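Local coordinates for protein RNA polymerase II subunit A C-terminal domain phosphatase SSU72 (Homo sapiens, PDB 4H3K) that removes phosphate from phosphoserine and phosphothreonine, acting on the C-terminal domain of RNA polymerase II, with roles in RNA processing, termination and pre-mRNA polyadenylation, at residues D126-C131 with Q152-V157. The protein carries 1 engineered substitution. Residues are numbered along the deposited sequence; the frame is centred on the assembly and turned at random.
Sequences DLILTC and QPVHVV
Ile128 and Val157 sit at the centre of a parallel backbone ladder. Through its N and O, Ile128 bonds to His155 O and Val157 N, the residues on either side of its register partner Val156, and Thr130 N then donates to Val157 O; all three bonds measure 2.8-2.9 Å. The ladder frays at its start, where His155 N reaches Asp126 O at 3.3 Å from 36° above the carbonyl plane. A water there donates to both Asp126 O and Pro153 O, with a weak link to His155 ND1 in the ring plane. CA-H...O contacts run from Leu127 to His155 O, Val156 to Ile128 O and Leu129 to Val157 O, each carbonyl already accepting an N-H.

Apolar packing divides between the two faces. On one, Leu127 CG lies anti to the backbone N (chi1 172°), bringing the side-chain end back toward strand 153-157, where CD1 meets Val157 CG2 diagonally (3.9 Å). Leu129 CD2 runs alongside Val157 CB, also 3.9 Å away; helices 165-184 and 188-203 cover this face. On the other, beta-branched Ile128, Val154 and Val156 suit extended chain. Val154 CG2 packs against CG1 and CD1 of Ile128, the latter at 3.7 Å, and helix 133-145 lies over Ile128 and Thr130. Thr130, also beta-branched, adds a hydroxyl that hydrogen-bonds to Asn158 OD1.

Strand 127-130, helix 133-145 and strand 153-159 form a classic beta-alpha-beta crossover, joining neighbouring parallel strands inside this phosphatase's helix-flanked central sheet.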
ATOM      1  N   ASP B 126       8.756   0.336   1.588  1.00 25.31           N
ATOM      2  CA  ASP B 126       8.187   0.936   2.783  1.00 25.45           C
ATOM      3  C   ASP B 126       7.992   2.421   2.537  1.00 24.36           C
ATOM      4  O   ASP B 126       7.031   3.025   3.024  1.00 24.56           O
ATOM      5  CB  ASP B 126       9.159   0.766   3.960  1.00 25.99           C
ATOM      6  CG  ASP B 126       9.401  -0.715   4.311  1.00 29.38           C
ATOM      7  OD1 ASP B 126       8.425  -1.469   4.388  1.00 30.24           O
ATOM      8  OD2 ASP B 126      10.557  -1.098   4.535  1.00 31.59           O
ATOM      9  N   LEU B 127       8.941   3.012   1.805  1.00 22.92           N
ATOM     10  CA  LEU B 127       9.023   4.470   1.688  1.00 21.48           C
ATOM     11  C   LEU B 127       9.518   4.842   0.317  1.00 20.34           C
ATOM     12  O   LEU B 127      10.519   4.293  -0.147  1.00 20.27           O
ATOM     13  CB  LEU B 127       9.960   5.047   2.753  1.00 21.65           C
ATOM     14  CG  LEU B 127      10.287   6.542   2.642  1.00 22.00           C
ATOM     15  CD1 LEU B 127       8.990   7.372   2.837  1.00 19.88           C
ATOM     16  CD2 LEU B 127      11.365   6.944   3.654  1.00 21.55           C
ATOM     17  N   ILE B 128       8.779   5.731  -0.350  1.00 18.75           N
ATOM     18  CA  ILE B 128       9.183   6.217  -1.667  1.00 19.55           C
ATOM     19  C   ILE B 128       9.430   7.704  -1.520  1.00 20.41           C
ATOM     20  O   ILE B 128       8.541   8.432  -1.109  1.00 20.81           O
ATOM     21  CB  ILE B 128       8.114   5.941  -2.767  1.00 19.04           C
ATOM     22  CG1 ILE B 128       7.816   4.415  -2.887  1.00 18.50           C
ATOM     23  CG2 ILE B 128       8.552   6.594  -4.096  1.00 17.16           C
ATOM     24  CD1 ILE B 128       6.538   4.042  -3.787  1.00 18.21           C
ATOM     25  N   LEU B 129      10.633   8.148  -1.866  1.00 21.20           N
ATOM     26  CA  LEU B 129      10.981   9.554  -1.805  1.00 21.76           C
ATOM     27  C   LEU B 129      11.095  10.097  -3.210  1.00 21.98           C
ATOM     28  O   LEU B 129      11.817   9.523  -4.037  1.00 23.15           O
ATOM     29  CB  LEU B 129      12.309   9.717  -1.102  1.00 23.11           C
ATOM     30  CG  LEU B 129      12.186   9.309   0.375  1.00 26.62           C
ATOM     31  CD1 LEU B 129      13.450   8.744   0.860  1.00 31.96           C
ATOM     32  CD2 LEU B 129      11.843  10.534   1.177  1.00 30.15           C
ATOM     33  N   THR B 130      10.418  11.213  -3.475  1.00 20.97           N
ATOM     34  CA  THR B 130      10.476  11.834  -4.791  1.00 21.26           C
ATOM     35  C   THR B 130      11.215  13.151  -4.673  1.00 22.34           C
ATOM     36  O   THR B 130      11.240  13.759  -3.599  1.00 21.98           O
ATOM     37  CB  THR B 130       9.059  12.020  -5.409  1.00 21.96           C
ATOM     38  OG1 THR B 130       8.286  12.911  -4.593  1.00 20.57           O
ATOM     39  CG2 THR B 130       8.324  10.661  -5.462  1.00 22.28           C
ATOM     40  N   CYS B 131      11.821  13.598  -5.783  1.00 22.78           N
ATOM     41  CA  CYS B 131      12.745  14.723  -5.760  1.00 23.67           C
ATOM     42  C   CYS B 131      12.163  16.023  -6.331  1.00 23.32           C
ATOM     43  O   CYS B 131      12.874  16.996  -6.422  1.00 24.44           O
ATOM     44  CB  CYS B 131      14.061  14.349  -6.472  1.00 23.78           C
ATOM     45  SG  CYS B 131      14.863  12.885  -5.721  1.00 29.45           S
ATOM     46  N   GLN B 152      -1.583  -3.239   1.745  1.00 25.95           N
ATOM     47  CA  GLN B 152      -0.385  -2.795   2.482  1.00 26.21           C
ATOM     48  C   GLN B 152       0.014  -1.369   2.018  1.00 24.63           C
ATOM     49  O   GLN B 152       0.192  -1.130   0.812  1.00 23.05           O
ATOM     50  CB  GLN B 152       0.775  -3.780   2.243  1.00 27.47           C
ATOM     51  CG  GLN B 152       2.132  -3.244   2.676  1.00 31.83           C
ATOM     52  CD  GLN B 152       3.284  -4.231   2.420  1.00 38.73           C
ATOM     53  OE1 GLN B 152       3.077  -5.450   2.370  1.00 42.47           O
ATOM     54  NE2 GLN B 152       4.502  -3.702   2.255  1.00 40.78           N
ATOM     55  N   PRO B 153       0.146  -0.414   2.968  1.00 24.28           N
ATOM     56  CA  PRO B 153       0.456   0.979   2.587  1.00 22.43           C
ATOM     57  C   PRO B 153       1.905   1.194   2.238  1.00 22.13           C
ATOM     58  O   PRO B 153       2.783   0.493   2.757  1.00 21.67           O
ATOM     59  CB  PRO B 153       0.078   1.798   3.822  1.00 23.39           C
ATOM     60  CG  PRO B 153       0.172   0.804   4.977  1.00 25.09           C
ATOM     61  CD  PRO B 153      -0.300  -0.521   4.371  1.00 24.18           C
ATOM     62  N   VAL B 154       2.140   2.105   1.298  1.00 19.95           N
ATOM     63  CA  VAL B 154       3.473   2.620   1.050  1.00 19.88           C
ATOM     64  C   VAL B 154       3.437   4.150   1.212  1.00 19.23           C
ATOM     65  O   VAL B 154       2.586   4.829   0.650  1.00 19.69           O
ATOM     66  CB  VAL B 154       4.127   2.132  -0.313  1.00 20.03           C
ATOM     67  CG1 VAL B 154       3.260   2.474  -1.541  1.00 20.63           C
ATOM     68  CG2 VAL B 154       5.558   2.692  -0.479  1.00 17.97           C
ATOM     69  N   HIS B 155       4.344   4.666   2.035  1.00 18.84           N
ATOM     70  CA  HIS B 155       4.461   6.099   2.285  1.00 19.55           C
ATOM     71  C   HIS B 155       5.265   6.759   1.188  1.00 19.56           C
ATOM     72  O   HIS B 155       6.337   6.257   0.809  1.00 20.64           O
ATOM     73  CB  HIS B 155       5.080   6.318   3.681  1.00 19.65           C
ATOM     74  CG  HIS B 155       4.083   6.114   4.772  1.00 19.04           C
ATOM     75  ND1 HIS B 155       3.620   4.866   5.126  1.00 21.11           N
ATOM     76  CD2 HIS B 155       3.332   7.005   5.469  1.00 15.92           C
ATOM     77  CE1 HIS B 155       2.687   4.992   6.056  1.00 18.04           C
ATOM     78  NE2 HIS B 155       2.515   6.283   6.296  1.00 22.43           N
ATOM     79  N   VAL B 156       4.721   7.851   0.646  1.00 18.68           N
ATOM     80  CA  VAL B 156       5.366   8.578  -0.423  1.00 18.53           C
ATOM     81  C   VAL B 156       5.611  10.015   0.090  1.00 18.84           C
ATOM     82  O   VAL B 156       4.678  10.702   0.534  1.00 18.19           O
ATOM     83  CB  VAL B 156       4.479   8.622  -1.702  1.00 18.10           C
ATOM     84  CG1 VAL B 156       5.215   9.369  -2.816  1.00 19.20           C
ATOM     85  CG2 VAL B 156       4.054   7.192  -2.165  1.00 17.59           C
ATOM     86  N   VAL B 157       6.869  10.440   0.052  1.00 19.63           N
ATOM     87  CA  VAL B 157       7.258  11.747   0.574  1.00 19.76           C
ATOM     88  C   VAL B 157       8.000  12.484  -0.524  1.00 21.21           C
ATOM     89  O   VAL B 157       8.891  11.916  -1.182  1.00 22.57           O
ATOM     90  CB  VAL B 157       8.132  11.631   1.834  1.00 19.34           C
ATOM     91  CG1 VAL B 157       8.661  13.002   2.287  1.00 17.49           C
ATOM     92  CG2 VAL B 157       7.333  10.908   2.990  1.00 18.30           C
TER
HETATM   93  O   HOH W   1       5.049   1.753   4.469  1.00 28.12           O